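PDB 2HK0: D-psicose 3-epimerase from Agrobacterium tumefaciens, which catalyses the metal-dependent C3 epimerisation of free ketohexoses, interconverting D-fructose and D-psicose. Local coordinates for residues Arg72-Ala75 and Lys76-Ile80; Met292-Asp295 and Ala296-Leu300; Ser96-Ala99 and Ala100-Ala103; Lys106-Phe109 and Glu110-Ser114. All coordinates share one frame; numbering follows the deposited sequence.

Interaction 1: residues Arg72-Ala75 and Lys76-Ile80; sequences RKSA and KDNGI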
# COMPACT_ATOMS: atom_id res chain seq x y z
N ARG A 72 38.46 11.39 15.06
CA ARG A 72 38.34 12.04 13.76
C ARG A 72 39.28 11.41 12.74
O ARG A 72 38.96 11.32 11.54
CB ARG A 72 38.64 13.53 13.89
CG ARG A 72 38.67 14.28 12.57
CD ARG A 72 38.93 15.75 12.82
NE ARG A 72 38.94 16.53 11.58
CZ ARG A 72 38.54 17.79 11.49
NH1 ARG A 72 38.11 18.43 12.58
NH2 ARG A 72 38.59 18.42 10.33
N LYS A 73 40.45 10.96 13.21
CA LYS A 73 41.42 10.34 12.32
C LYS A 73 40.94 8.95 11.90
O LYS A 73 41.11 8.54 10.75
CB LYS A 73 42.79 10.23 13.00
CG LYS A 73 43.89 9.74 12.05
CD LYS A 73 45.19 9.51 12.82
CE LYS A 73 46.32 9.05 11.89
NZ LYS A 73 46.09 7.71 11.25
N SER A 74 40.33 8.23 12.83
CA SER A 74 39.81 6.91 12.51
C SER A 74 38.75 7.03 11.42
O SER A 74 38.73 6.25 10.46
CB SER A 74 39.19 6.28 13.75
OG SER A 74 38.67 5.01 13.43
N ALA A 75 37.86 8.01 11.56
CA ALA A 75 36.81 8.22 10.57
C ALA A 75 37.46 8.58 9.23
O ALA A 75 37.08 8.04 8.18
CB ALA A 75 35.86 9.34 11.03
N LYS A 76 38.43 9.47 9.25
CA LYS A 76 39.09 9.84 7.99
C LYS A 76 39.75 8.62 7.33
O LYS A 76 39.60 8.39 6.14
CB LYS A 76 40.14 10.93 8.21
CG LYS A 76 40.85 11.34 6.92
CD LYS A 76 41.85 12.46 7.13
CE LYS A 76 42.57 12.76 5.81
NZ LYS A 76 43.56 13.88 5.93
N ASP A 77 40.49 7.83 8.12
CA ASP A 77 41.17 6.66 7.59
C ASP A 77 40.21 5.61 7.04
O ASP A 77 40.57 4.86 6.14
CB ASP A 77 42.06 6.01 8.65
CG ASP A 77 43.24 6.87 9.04
OD1 ASP A 77 43.69 7.66 8.19
OD2 ASP A 77 43.72 6.75 10.18
N ASN A 78 39.00 5.56 7.57
CA ASN A 78 38.04 4.57 7.10
C ASN A 78 37.06 5.13 6.09
O ASN A 78 36.10 4.47 5.70
CB ASN A 78 37.31 3.97 8.29
CG ASN A 78 38.17 2.97 9.03
OD1 ASN A 78 38.37 1.85 8.56
ND2 ASN A 78 38.69 3.36 10.19
N GLY A 79 37.31 6.37 5.67
CA GLY A 79 36.47 7.02 4.69
C GLY A 79 35.01 7.10 5.06
O GLY A 79 34.14 6.92 4.21
N ILE A 80 34.72 7.37 6.34
CA ILE A 80 33.33 7.47 6.78
C ILE A 80 33.06 8.84 7.42
O ILE A 80 33.94 9.43 8.06
CB ILE A 80 32.98 6.32 7.76
CG1 ILE A 80 31.47 6.29 8.03
CG2 ILE A 80 33.73 6.48 9.08
CD1 ILE A 80 31.02 5.06 8.76
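Lys73 sends its CG out beside its own carbonyl carbon (chi1 -173°) and runs straight as far as CE. A bend at the last torsion, chi4 -65°, then turns the ammonium group toward Asp77 one turn on, whose CG lies beside its own backbone N (chi1 -68°). The two side chains meet in a salt bridge of 2.8 Å between Lys73 NZ and Asp77 OD2, which accepts through its syn lone pair. The methylene chain of Lys73 also passes the same oxygen, CG coming to 3.5 Å from Asp77 OD2.

Beyond this pair the helix ends. Ser74 O is gripped twice by Asn78: the backbone N comes to 3.0 Å from Ser74 O on one face of the carbonyl plane, and the amide ND2 comes to 2.9 Å from Ser74 O on the other. Ile80 N reaches back to Ala75 O at 3.1 Å while Gly79 N bonds to Lys76 O, the paired bonds of a Schellman motif with Gly79, of positive phi, at C-prime.

This turn finishes helix 65-77 and leads into barrel strand 81-85. Ser74, Asn78 and Ile80 lie against helix 39-47, touching Ile42, Glu43 and Ala46, while Arg72 makes a weak hydrogen bond to Lys118 O at the end of helix 99-118.

Interaction 2: residues Met292-Asp295 and Ala296-Leu300; sequences MDED and ARNAL
The guanidinium of Arg297 carries Asp293 O over one of its faces, 3.9 Å above the plane and displaced toward the rim. Bends at chi2 and chi3 (39°) fold the group back over the preceding turn, where Arg297 NH2 comes to 3.7 Å from Glu294 CA. No salt bridge results: Arg297 NH1 remains 5.3 Å from Asp293 OD2, and the Asp293 carboxylate is instead paired with Lys44.

The second set of flat groups belongs to Glu294 and Asn298, which lie side by side and point the same way, their carboxylate and amide planes turned 68° apart. Glu294 CG passes 3.7 Å from Asn298 ND2, and a water lies between the polar ends. That water accepts from Asn298 ND2 at 2.7 Å, donates to Asp295 OD1 at 2.6 Å, and makes a weak bond to Glu294 OE2. Asp295 OD1 is also engaged by Lys240 and Lys291, so the water joins a cluster whose positive charges would probably stabilise the ionised carboxylate. Phe305 of the second subunit packs against Asn298.

Beneath the side chains, the carbonyls of Met292 (a selenomethionine), Asp293, Glu294 and Asp295 each accept from the backbone N four residues on; the bond from Arg297 N to Asp293 O measures 2.7 Å. Such spacing is that of a regular alpha-helix, here helix 289-307, which follows the last strand of the TIM barrel.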
# COMPACT_ATOMS: atom_id res chain seq x y z
N MSE A 292 23.09 -9.60 12.94
CA MSE A 292 22.77 -8.17 13.07
C MSE A 292 23.46 -7.38 11.94
O MSE A 292 22.86 -6.48 11.35
CB MSE A 292 23.23 -7.66 14.43
CG MSE A 292 22.42 -8.22 15.61
SE MSE A 292 20.62 -7.41 15.70
CE MSE A 292 21.19 -5.73 16.54
N ASP A 293 24.71 -7.73 11.66
CA ASP A 293 25.49 -7.09 10.59
C ASP A 293 24.88 -7.35 9.23
O ASP A 293 24.82 -6.46 8.37
CB ASP A 293 26.93 -7.63 10.58
CG ASP A 293 27.76 -7.15 11.75
OD1 ASP A 293 27.28 -6.30 12.55
OD2 ASP A 293 28.90 -7.62 11.88
N GLU A 294 24.45 -8.59 9.03
CA GLU A 294 23.84 -9.02 7.77
C GLU A 294 22.54 -8.24 7.52
O GLU A 294 22.31 -7.76 6.41
CB GLU A 294 23.57 -10.53 7.83
CG GLU A 294 23.09 -11.16 6.53
CD GLU A 294 22.58 -12.58 6.76
OE1 GLU A 294 23.27 -13.36 7.46
OE2 GLU A 294 21.48 -12.92 6.25
N ASP A 295 21.69 -8.12 8.53
CA ASP A 295 20.45 -7.35 8.37
C ASP A 295 20.81 -5.90 8.03
O ASP A 295 20.22 -5.30 7.14
CB ASP A 295 19.63 -7.37 9.66
CG ASP A 295 18.88 -8.67 9.86
OD1 ASP A 295 18.68 -9.42 8.88
OD2 ASP A 295 18.45 -8.94 11.00
N ALA A 296 21.79 -5.33 8.74
CA ALA A 296 22.21 -3.95 8.49
C ALA A 296 22.71 -3.82 7.05
O ALA A 296 22.31 -2.90 6.32
CB ALA A 296 23.32 -3.55 9.47
N ARG A 297 23.57 -4.74 6.64
CA ARG A 297 24.12 -4.73 5.29
C ARG A 297 23.02 -4.87 4.23
O ARG A 297 23.05 -4.19 3.19
CB ARG A 297 25.15 -5.86 5.16
CG ARG A 297 26.28 -5.62 4.19
CD ARG A 297 27.52 -6.36 4.70
NE ARG A 297 27.15 -7.65 5.28
CZ ARG A 297 27.86 -8.33 6.17
NH1 ARG A 297 29.03 -7.87 6.62
NH2 ARG A 297 27.38 -9.47 6.66
N ASN A 298 22.04 -5.73 4.48
CA ASN A 298 20.97 -5.92 3.50
C ASN A 298 20.05 -4.70 3.48
O ASN A 298 19.58 -4.29 2.41
CB ASN A 298 20.17 -7.21 3.79
CG ASN A 298 21.01 -8.48 3.57
OD1 ASN A 298 21.93 -8.50 2.75
ND2 ASN A 298 20.68 -9.55 4.31
N ALA A 299 19.80 -4.10 4.64
CA ALA A 299 18.93 -2.92 4.71
C ALA A 299 19.60 -1.77 3.97
O ALA A 299 18.91 -0.96 3.33
CB ALA A 299 18.64 -2.53 6.16
N LEU A 300 20.93 -1.70 4.04
CA LEU A 300 21.72 -0.66 3.37
C LEU A 300 21.53 -0.79 1.86
O LEU A 300 21.24 0.20 1.18
CB LEU A 300 23.22 -0.83 3.66
CG LEU A 300 24.16 0.38 3.78
CD1 LEU A 300 25.61 -0.07 3.48
CD2 LEU A 300 23.73 1.54 2.90
O HOH W 1 19.36 -10.25 6.53

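Interaction 3: residues Ser96-Ala99 and Ala100-Ala103; sequences SEDA and AVRA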
# COMPACT_ATOMS: atom_id res chain seq x y z
N SER A 96 12.33 24.97 28.50
CA SER A 96 11.84 25.13 29.87
C SER A 96 11.39 26.53 30.29
O SER A 96 11.94 27.54 29.84
CB SER A 96 12.88 24.64 30.88
OG SER A 96 12.43 24.88 32.20
N GLU A 97 10.38 26.57 31.15
CA GLU A 97 9.88 27.83 31.68
C GLU A 97 10.96 28.47 32.54
O GLU A 97 11.07 29.69 32.61
CB GLU A 97 8.64 27.59 32.54
CG GLU A 97 7.33 27.74 31.81
CD GLU A 97 6.12 27.74 32.74
OE1 GLU A 97 6.14 28.50 33.74
OE2 GLU A 97 5.15 26.99 32.47
N ASP A 98 11.75 27.63 33.19
CA ASP A 98 12.83 28.04 34.08
C ASP A 98 14.02 28.67 33.34
O ASP A 98 14.77 27.99 32.65
CB ASP A 98 13.32 26.82 34.86
CG ASP A 98 14.29 27.18 35.97
OD1 ASP A 98 15.10 28.11 35.80
OD2 ASP A 98 14.23 26.50 37.02
N ALA A 99 14.19 29.98 33.50
CA ALA A 99 15.27 30.70 32.85
C ALA A 99 16.64 30.07 33.11
O ALA A 99 17.50 30.05 32.23
CB ALA A 99 15.28 32.16 33.31
N ALA A 100 16.84 29.55 34.32
CA ALA A 100 18.10 28.92 34.67
C ALA A 100 18.33 27.68 33.83
O ALA A 100 19.45 27.41 33.38
CB ALA A 100 18.11 28.55 36.14
N VAL A 101 17.27 26.91 33.63
CA VAL A 101 17.35 25.71 32.81
C VAL A 101 17.69 26.10 31.38
O VAL A 101 18.53 25.47 30.74
CB VAL A 101 16.01 24.96 32.82
CG1 VAL A 101 16.09 23.76 31.88
CG2 VAL A 101 15.69 24.50 34.23
N ARG A 102 17.04 27.15 30.88
CA ARG A 102 17.29 27.61 29.51
C ARG A 102 18.72 28.10 29.34
O ARG A 102 19.32 27.90 28.28
CB ARG A 102 16.31 28.74 29.11
CG ARG A 102 14.85 28.30 29.01
CD ARG A 102 14.00 29.33 28.25
NE ARG A 102 14.03 30.65 28.86
CZ ARG A 102 13.22 31.05 29.84
NH1 ARG A 102 12.30 30.22 30.32
NH2 ARG A 102 13.33 32.27 30.35
N ALA A 103 19.26 28.74 30.37
CA ALA A 103 20.63 29.23 30.32
C ALA A 103 21.60 28.05 30.32
O ALA A 103 22.62 28.06 29.62
CB ALA A 103 20.92 30.14 31.52
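Arg102 leaves the first turn of its helix with CB 3.6 Å from Ala99 O, and its next carbon, CG, runs up against Ser96 O at 3.1 Å. CD stays beside the same oxygen, while NE lies farther off, 3.9 Å from Ser96 O. A bend at chi3 (-58°) then swings the guanidinium across the chain, so that Ala99 CA lies over one face, offset toward the rim. At the edge, NH1 donates to Ser96 O at 2.7 Å, almost in the guanidinium plane and on a lone pair of the carbonyl. The same nitrogen makes a second, weak bond to Glu97 O, while NH2 ends 3.5 Å from Ala99 CB.

The segment 96-99 thus held is the N-terminal entry to helix 99-118 of the TIM barrel. Asp98 is the N-cap: its OD1 takes weak capping bonds from Ala100 N, at 2.7 Å, and from Val101 N. Just before it, Ser96 OG accepts from Asp98 N in an ST turn.

Val101 fits between these two residues. Its CG1 is pressed to 3.5 Å from Ser96 CB, tighter than usual for two carbons, and its CG2 lies 3.4 Å from Asp98 CB.

Interaction 4: residues Lys106-Phe109 and Glu110-Ser114; sequences KAFF and ERTLS
Phe108 and Thr112 make the close side of this contact on helix 99-118, the helix of the beta-alpha-beta unit that links barrel strands 81-85 and 123-126. Thr112 OG1 sits over one face of the Phe108 ring, 3.3 Å above its plane and offset toward the rim. The hydroxyl gives its proton to Phe108 O rather than to the ring, at an OG1 to O distance of 2.8 Å, and accepts from Asn61 ND2. With OG1 beside the backbone N (chi1 -57°), Thr112 meets Phe108 O by both groups, N on one face of the carbonyl plane and OG1 on the other. On the buried flank Leu113 CD2 lies 3.5 Å from Phe109 O, and the Phe109 side chain packs on Ile156, Pro88 and Leu94.

The outer side lacks a bond between its charged ends. Exposed Lys106, fully extended, crosses Glu110 and its charge overshoots: Lys106 NZ is 4.4 Å from Glu110 OE2, beyond a salt bridge. It is the carbon chain that passes close to the carboxylate, with Lys106 CE 3.2 Å from Glu110 OE2.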
# COMPACT_ATOMS: atom_id res chain seq x y z
N LYS A 106 21.48 26.41 26.88
CA LYS A 106 22.25 27.16 25.89
C LYS A 106 23.74 26.89 26.09
O LYS A 106 24.48 26.72 25.10
CB LYS A 106 21.96 28.65 26.01
CG LYS A 106 22.76 29.49 25.03
CD LYS A 106 22.40 30.95 25.13
CE LYS A 106 23.09 31.75 24.04
NZ LYS A 106 22.77 33.19 24.15
N ALA A 107 24.18 26.86 27.34
CA ALA A 107 25.58 26.59 27.66
C ALA A 107 25.92 25.17 27.22
O ALA A 107 27.00 24.93 26.69
CB ALA A 107 25.85 26.76 29.15
N PHE A 108 25.01 24.23 27.47
CA PHE A 108 25.21 22.83 27.08
C PHE A 108 25.36 22.70 25.54
O PHE A 108 26.20 21.96 25.05
CB PHE A 108 24.04 21.97 27.56
CG PHE A 108 23.89 20.67 26.82
CD1 PHE A 108 24.78 19.62 27.03
CD2 PHE A 108 22.85 20.48 25.91
CE1 PHE A 108 24.63 18.40 26.35
CE2 PHE A 108 22.69 19.28 25.23
CZ PHE A 108 23.59 18.23 25.45
N PHE A 109 24.52 23.40 24.80
CA PHE A 109 24.60 23.32 23.35
C PHE A 109 25.91 23.89 22.81
O PHE A 109 26.54 23.29 21.95
CB PHE A 109 23.42 24.04 22.69
CG PHE A 109 22.24 23.15 22.43
CD1 PHE A 109 21.21 23.04 23.36
CD2 PHE A 109 22.17 22.41 21.26
CE1 PHE A 109 20.12 22.19 23.12
CE2 PHE A 109 21.08 21.56 21.00
CZ PHE A 109 20.06 21.46 21.94
N GLU A 110 26.31 25.06 23.31
CA GLU A 110 27.54 25.67 22.84
C GLU A 110 28.74 24.76 23.06
O GLU A 110 29.57 24.58 22.17
CB GLU A 110 27.74 27.02 23.53
CG GLU A 110 26.73 28.03 23.03
CD GLU A 110 26.89 29.39 23.66
OE1 GLU A 110 28.03 29.73 24.05
OE2 GLU A 110 25.87 30.12 23.75
N ARG A 111 28.82 24.14 24.23
CA ARG A 111 29.91 23.22 24.54
C ARG A 111 29.89 22.00 23.61
O ARG A 111 30.91 21.61 23.03
CB ARG A 111 29.80 22.76 25.99
CG ARG A 111 30.83 21.73 26.40
CD ARG A 111 30.46 21.13 27.74
NE ARG A 111 31.52 20.30 28.29
CZ ARG A 111 31.33 19.43 29.29
NH1 ARG A 111 30.12 19.30 29.82
NH2 ARG A 111 32.35 18.72 29.76
N THR A 112 28.71 21.39 23.47
CA THR A 112 28.57 20.22 22.63
C THR A 112 28.89 20.54 21.17
O THR A 112 29.59 19.81 20.51
CB THR A 112 27.13 19.66 22.73
OG1 THR A 112 26.83 19.37 24.10
CG2 THR A 112 26.99 18.39 21.94
N LEU A 113 28.36 21.66 20.68
CA LEU A 113 28.60 22.07 19.30
C LEU A 113 30.10 22.28 19.02
O LEU A 113 30.60 21.91 17.96
CB LEU A 113 27.83 23.37 19.02
CG LEU A 113 26.53 23.45 18.19
CD1 LEU A 113 25.86 22.12 18.05
CD2 LEU A 113 25.60 24.49 18.82
N SER A 114 30.82 22.87 19.98
CA SER A 114 32.25 23.09 19.81
C SER A 114 32.97 21.74 19.70
O SER A 114 33.85 21.55 18.87
CB SER A 114 32.83 23.87 20.99
OG SER A 114 32.26 25.17 21.06

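How the interactions relate
Along the chain the order is interaction 1, then 3, 4 and 2. All lie on the helical shell around the closed eight-stranded parallel barrel. Interactions 3 and 4 share one helix, 99-118; their centres are about 15 Å apart and their segments are separated by two residues along the chain. Interaction 1 ends the preceding barrel helix, 65-77, its nearest atoms about 8 Å from interaction 4. Interaction 2, on the C-terminal helix 289-307, has its nearest atoms about 9 Å from interaction 1, but its centre is about 42 Å from that of interaction 3, across the chain's centre. Three of the helices surrounding the barrel thus supply a helix end (1), a helix start (3) and mid-helix i to i+4 contacts (2 and 4).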